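PDB 4YVO: protein FLUORESCENT IN BLUE LIGHT, chloroplastic from Arabidopsis thaliana, which negatively regulates tetrapyrrole and chlorophyll biosynthesis in chloroplasts, its TPR domain mediating complex formation with glutamyl-tRNA reductase. Local coordinates for residues T61-Q66 with L98-Q103; E74-L79 with I112-M117. One frame throughout, in Å; residues are numbered along the deposited sequence. Where two conformers were deposited one is given.

Interaction 1 of 2, residues T61-Q66 with L98-Q103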
loop_
_atom_site.group_PDB
_atom_site.type_symbol
_atom_site.label_atom_id
_atom_site.label_comp_id
_atom_site.label_asym_id
_atom_site.label_seq_id
_atom_site.Cartn_x
_atom_site.Cartn_y
_atom_site.Cartn_z
ATOM N N THR A 61 11.739 7.036 -3.266
ATOM C CA THR A 61 12.907 7.784 -2.802
ATOM C C THR A 61 12.532 8.737 -1.666
ATOM O O THR A 61 13.221 8.796 -0.645
ATOM C CB THR A 61 13.576 8.548 -3.957
ATOM O OG1 THR A 61 14.050 7.607 -4.930
ATOM C CG2 THR A 61 14.752 9.373 -3.446
ATOM N N PHE A 62 11.433 9.469 -1.825
ATOM C CA PHE A 62 10.965 10.340 -0.750
ATOM C C PHE A 62 10.720 9.533 0.531
ATOM O O PHE A 62 11.079 9.970 1.621
ATOM C CB PHE A 62 9.682 11.073 -1.156
ATOM C CG PHE A 62 9.910 12.273 -2.035
ATOM C CD1 PHE A 62 10.841 13.244 -1.694
ATOM C CD2 PHE A 62 9.178 12.435 -3.204
ATOM C CE1 PHE A 62 11.039 14.357 -2.511
ATOM C CE2 PHE A 62 9.373 13.539 -4.024
ATOM C CZ PHE A 62 10.302 14.501 -3.674
ATOM N N LEU A 63 10.111 8.356 0.394
ATOM C CA LEU A 63 9.868 7.483 1.542
ATOM C C LEU A 63 11.164 7.089 2.228
ATOM O O LEU A 63 11.280 7.176 3.456
ATOM C CB LEU A 63 9.120 6.214 1.125
ATOM C CG LEU A 63 7.599 6.184 1.241
ATOM C CD1 LEU A 63 7.132 4.746 1.101
ATOM C CD2 LEU A 63 7.135 6.776 2.564
ATOM N N ARG A 64 12.143 6.658 1.434
ATOM C CA ARG A 64 13.442 6.256 1.965
ATOM C C ARG A 64 14.127 7.408 2.689
ATOM O O ARG A 64 14.895 7.198 3.628
ATOM C CB ARG A 64 14.361 5.751 0.850
ATOM C CG ARG A 64 13.976 4.404 0.266
ATOM C CD ARG A 64 15.151 3.789 -0.501
ATOM N NE ARG A 64 15.763 4.732 -1.434
ATOM C CZ ARG A 64 15.326 4.940 -2.671
ATOM N NH1 ARG A 64 14.269 4.275 -3.121
ATOM N NH2 ARG A 64 15.942 5.817 -3.457
ATOM N N ASN A 65 13.849 8.625 2.241
ATOM C CA ASN A 65 14.480 9.810 2.804
ATOM C C ASN A 65 13.619 10.503 3.858
ATOM O O ASN A 65 13.860 11.664 4.199
ATOM C CB ASN A 65 14.859 10.782 1.689
ATOM C CG ASN A 65 15.998 10.265 0.833
ATOM O OD1 ASN A 65 16.863 9.526 1.312
ATOM N ND2 ASN A 65 16.017 10.661 -0.432
ATOM N N GLN A 66 12.630 9.779 4.379
ATOM C CA GLN A 66 11.806 10.267 5.484
ATOM C C GLN A 66 11.067 11.550 5.117
ATOM O O GLN A 66 10.976 12.484 5.916
ATOM C CB GLN A 66 12.638 10.478 6.757
ATOM C CG GLN A 66 13.226 9.206 7.359
ATOM C CD GLN A 66 14.395 8.648 6.562
ATOM O OE1 GLN A 66 15.341 9.368 6.223
ATOM N NE2 GLN A 66 14.332 7.357 6.255
ATOM N N LEU A 98 1.111 4.774 -0.912
ATOM C CA LEU A 98 0.228 5.672 -0.166
ATOM C C LEU A 98 0.054 5.195 1.279
ATOM O O LEU A 98 0.175 5.986 2.221
ATOM C CB LEU A 98 -1.130 5.792 -0.859
ATOM C CG LEU A 98 -1.080 6.600 -2.158
ATOM C CD1 LEU A 98 -2.318 6.377 -3.017
ATOM C CD2 LEU A 98 -0.894 8.081 -1.853
ATOM N N GLY A 99 -0.216 3.908 1.452
ATOM C CA GLY A 99 -0.386 3.339 2.778
ATOM C C GLY A 99 0.855 3.530 3.632
ATOM O O GLY A 99 0.761 3.924 4.796
ATOM N N ALA A 100 2.023 3.250 3.062
ATOM C CA ALA A 100 3.277 3.419 3.798
ATOM C C ALA A 100 3.522 4.888 4.148
ATOM O O ALA A 100 3.955 5.212 5.257
ATOM C CB ALA A 100 4.448 2.849 3.005
ATOM N N SER A 101 3.230 5.781 3.206
ATOM C CA SER A 101 3.401 7.213 3.438
ATOM C C SER A 101 2.509 7.694 4.577
ATOM O O SER A 101 2.922 8.500 5.416
ATOM C CB SER A 101 3.067 8.008 2.175
ATOM O OG SER A 101 3.946 7.677 1.118
ATOM N N LEU A 102 1.283 7.192 4.604
ATOM C CA LEU A 102 0.337 7.565 5.645
ATOM C C LEU A 102 0.735 6.996 7.010
ATOM O O LEU A 102 0.599 7.674 8.030
ATOM C CB LEU A 102 -1.079 7.158 5.246
ATOM C CG LEU A 102 -1.641 8.000 4.098
ATOM C CD1 LEU A 102 -2.788 7.256 3.440
ATOM C CD2 LEU A 102 -2.075 9.370 4.600
ATOM N N GLN A 103 1.247 5.768 7.028
ATOM C CA GLN A 103 1.785 5.200 8.267
ATOM C C GLN A 103 2.893 6.070 8.849
ATOM O O GLN A 103 2.919 6.316 10.057
ATOM C CB GLN A 103 2.329 3.794 8.047
ATOM C CG GLN A 103 1.270 2.735 7.922
ATOM C CD GLN A 103 1.876 1.383 7.607
ATOM O OE1 GLN A 103 2.007 1.004 6.443
ATOM N NE2 GLN A 103 2.299 0.670 8.644
#
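Leu63 and Ser101 bring the backbones of 61-66 and 98-103 closest together, with 6.7 Å between their CA atoms, where the last turn of helix 48-64 lies against helix 88-104. Leu63 carries this side alone; it is modelled in two conformers, and the distances hold for the one described. Its CD1 meets the methyl of Ala100, 3.8 Å from Leu63 CD1 to Ala100 CB. CD2 lies over Ser101, 3.6 Å from Leu63 CD2 to Ser101 OG. The CB of Ala100 points at the leucine, whereas that of Ser101 leaves its helix across that direction. Ser101 chi1 (-63°) then places OG beside the backbone N, from where it hydrogen-bonds to Gly97 O, one turn earlier. Ser101 also touches Ala71 and Phe75 of helix 68-84. Just beyond Leu63 the first helix ends in a Schellman motif, with Gln66 at positive phi as its C' residue, Glu67 N bonded to Phe62 O and Gln66 N to Leu63 O. Leu63 O takes a second bond from Arg104 NH1, which ties this helix end to the C-terminal end of helix 88-104. The contact joins the first helices of TPR 1 and TPR 2, the A-to-A' neighbours of a TPR array. No hydrogen bond crosses between the segments: one leucine methyl meets a methyl, and the other rests on a hydroxyl oxygen already bonded to Gly97 O.

Interaction 2 of 2, residues E74-L79 with I112-M117; sequences EFKIAL and IQYHSM
Leu79 reaches Tyr114 and Met117 with one methyl each. Its CD2 approaches the tyrosine ring obliquely, 3.9 Å from Leu79 CD2 to Tyr114 CE1, and its CD1 meets the end of the methionine tip to tip, 3.8 Å from Leu79 CD1 to Met117 CE. The methionine is extended as far as its sulfur and then bends (chi3 56°), which turns CE to the leucine. At the outer end of the ring, Lys76 crosses the tyrosine at about a right angle. Here it is the aliphatic chain that touches, 3.5 Å from Lys76 CE to Tyr114 OH, with Lys76 NZ farther off at 4.0 Å from the same oxygen. The lysine leaves its backbone with CG anti to N (chi1 -164°) and bends at chi2 and again at chi4. The helix axes of 74-79 and 112-117 stay 13.9 Å apart at an angle of 39°, so long side chains must bridge the distance. Helix 88-104 lines the bridge: Leu98 packs on Tyr114, and Glu91 touches both Leu79 and Met117. These are the second helices of TPR 1 and TPR 2, meeting across the first helix of TPR 2. Contact between them is by van der Waals touch: the lysine's ammonium group is hydrogen-bonded to Tyr72 OH, one turn back on its own helix, and it is the aliphatic CE that meets Tyr114.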
loop_
_atom_site.group_PDB
_atom_site.type_symbol
_atom_site.label_atom_id
_atom_site.label_comp_id
_atom_site.label_asym_id
_atom_site.label_seq_id
_atom_site.Cartn_x
_atom_site.Cartn_y
_atom_site.Cartn_z
ATOM N N GLU A 74 3.556 11.985 -4.785
ATOM C CA GLU A 74 4.010 11.195 -5.920
ATOM C C GLU A 74 3.149 9.956 -6.118
ATOM O O GLU A 74 2.726 9.654 -7.232
ATOM C CB GLU A 74 5.476 10.793 -5.748
ATOM C CG GLU A 74 6.446 11.966 -5.628
ATOM C CD GLU A 74 6.464 12.842 -6.866
ATOM O OE1 GLU A 74 7.283 12.581 -7.769
ATOM O OE2 GLU A 74 5.661 13.795 -6.946
ATOM N N PHE A 75 2.906 9.228 -5.034
ATOM C CA PHE A 75 2.142 7.987 -5.117
ATOM C C PHE A 75 0.677 8.243 -5.504
ATOM O O PHE A 75 0.041 7.404 -6.150
ATOM C CB PHE A 75 2.206 7.209 -3.799
ATOM C CG PHE A 75 3.534 6.552 -3.530
ATOM C CD1 PHE A 75 4.072 5.650 -4.436
ATOM C CD2 PHE A 75 4.218 6.797 -2.347
ATOM C CE1 PHE A 75 5.278 5.022 -4.175
ATOM C CE2 PHE A 75 5.427 6.169 -2.083
ATOM C CZ PHE A 75 5.958 5.282 -2.998
ATOM N N LYS A 76 0.144 9.396 -5.105
ATOM C CA LYS A 76 -1.236 9.745 -5.442
ATOM C C LYS A 76 -1.362 9.970 -6.950
ATOM O O LYS A 76 -2.342 9.556 -7.561
ATOM C CB LYS A 76 -1.691 10.986 -4.664
ATOM C CG LYS A 76 -3.199 11.210 -4.639
ATOM C CD LYS A 76 -3.894 10.139 -3.787
ATOM C CE LYS A 76 -5.347 10.499 -3.429
ATOM N NZ LYS A 76 -5.509 11.646 -2.451
ATOM N N ILE A 77 -0.365 10.619 -7.547
ATOM C CA ILE A 77 -0.309 10.752 -9.005
ATOM C C ILE A 77 -0.174 9.384 -9.667
ATOM O O ILE A 77 -0.860 9.087 -10.650
ATOM C CB ILE A 77 0.845 11.677 -9.453
ATOM C CG1 ILE A 77 0.598 13.098 -8.945
ATOM C CG2 ILE A 77 1.005 11.671 -10.979
ATOM C CD1 ILE A 77 1.777 14.027 -9.133
ATOM N N ALA A 78 0.698 8.543 -9.119
ATOM C CA ALA A 78 0.887 7.206 -9.662
ATOM C C ALA A 78 -0.432 6.432 -9.632
ATOM O O ALA A 78 -0.770 5.734 -10.584
ATOM C CB ALA A 78 1.968 6.462 -8.886
ATOM N N LEU A 79 -1.184 6.577 -8.545
ATOM C CA LEU A 79 -2.468 5.886 -8.415
ATOM C C LEU A 79 -3.446 6.334 -9.494
ATOM O O LEU A 79 -4.106 5.508 -10.128
ATOM C CB LEU A 79 -3.086 6.136 -7.038
ATOM C CG LEU A 79 -4.335 5.304 -6.733
ATOM C CD1 LEU A 79 -3.945 3.861 -6.441
ATOM C CD2 LEU A 79 -5.109 5.897 -5.567
ATOM N N ILE A 112 -4.904 2.297 6.271
ATOM C CA ILE A 112 -5.665 1.062 6.087
ATOM C C ILE A 112 -6.504 1.101 4.816
ATOM O O ILE A 112 -6.602 0.102 4.107
ATOM C CB ILE A 112 -6.538 0.733 7.322
ATOM C CG1 ILE A 112 -5.637 0.337 8.491
ATOM C CG2 ILE A 112 -7.527 -0.398 7.026
ATOM C CD1 ILE A 112 -6.329 0.382 9.847
ATOM N N GLN A 113 -7.083 2.262 4.510
ATOM C CA GLN A 113 -7.847 2.424 3.272
ATOM C C GLN A 113 -7.008 2.022 2.055
ATOM O O GLN A 113 -7.475 1.307 1.167
ATOM C CB GLN A 113 -8.340 3.869 3.113
ATOM C CG GLN A 113 -8.957 4.163 1.754
ATOM C CD GLN A 113 -9.236 5.639 1.531
ATOM O OE1 GLN A 113 -9.152 6.450 2.456
ATOM N NE2 GLN A 113 -9.569 5.995 0.294
ATOM N N TYR A 114 -5.758 2.474 2.016
ATOM C CA TYR A 114 -4.916 2.210 0.852
ATOM C C TYR A 114 -4.314 0.808 0.831
ATOM O O TYR A 114 -4.298 0.160 -0.214
ATOM C CB TYR A 114 -3.875 3.316 0.658
ATOM C CG TYR A 114 -4.545 4.557 0.109
ATOM C CD1 TYR A 114 -4.963 4.611 -1.216
ATOM C CD2 TYR A 114 -4.824 5.644 0.923
ATOM C CE1 TYR A 114 -5.605 5.722 -1.723
ATOM C CE2 TYR A 114 -5.470 6.764 0.419
ATOM C CZ TYR A 114 -5.858 6.793 -0.904
ATOM O OH TYR A 114 -6.500 7.902 -1.418
ATOM N N HIS A 115 -3.851 0.313 1.974
ATOM C CA HIS A 115 -3.409 -1.077 2.008
ATOM C C HIS A 115 -4.562 -2.027 1.665
ATOM O O HIS A 115 -4.354 -3.079 1.051
ATOM C CB HIS A 115 -2.804 -1.446 3.364
ATOM C CG HIS A 115 -1.519 -0.753 3.651
ATOM N ND1 HIS A 115 -0.394 -0.863 2.856
ATOM C CD2 HIS A 115 -1.160 0.068 4.687
ATOM C CE1 HIS A 115 0.577 -0.152 3.370
ATOM N NE2 HIS A 115 0.158 0.426 4.464
ATOM N N SER A 116 -5.779 -1.657 2.059
ATOM C CA SER A 116 -6.940 -2.487 1.752
ATOM C C SER A 116 -7.192 -2.556 0.253
ATOM O O SER A 116 -7.686 -3.561 -0.242
ATOM C CB SER A 116 -8.191 -1.999 2.485
ATOM O OG SER A 116 -8.028 -2.181 3.881
ATOM N N MET A 117 -6.827 -1.498 -0.470
ATOM C CA MET A 117 -6.952 -1.509 -1.927
ATOM C C MET A 117 -6.070 -2.581 -2.545
ATOM O O MET A 117 -6.449 -3.197 -3.537
ATOM C CB MET A 117 -6.573 -0.164 -2.534
ATOM C CG MET A 117 -7.584 0.917 -2.359
ATOM S SD MET A 117 -6.985 2.385 -3.192
ATOM C CE MET A 117 -6.736 1.768 -4.850
#

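Interactions 1 and 2 lie with their centres about 11 Å apart and join the same two repeats: interaction 1 links helices 48-64 and 88-104, the first of each, and interaction 2 links 68-84 and 108-125, the second of each. Along the chain their segments alternate, as expected when helical hairpins stack side by side. Helix 88-104 also connects the two directly, since Gln103 OE1 is probably hydrogen-bonded to His115 NE2 at 2.8 Å. Both contacts lie between TPR 1 and TPR 2 in the domain that mediates complex formation with glutamyl-tRNA reductase.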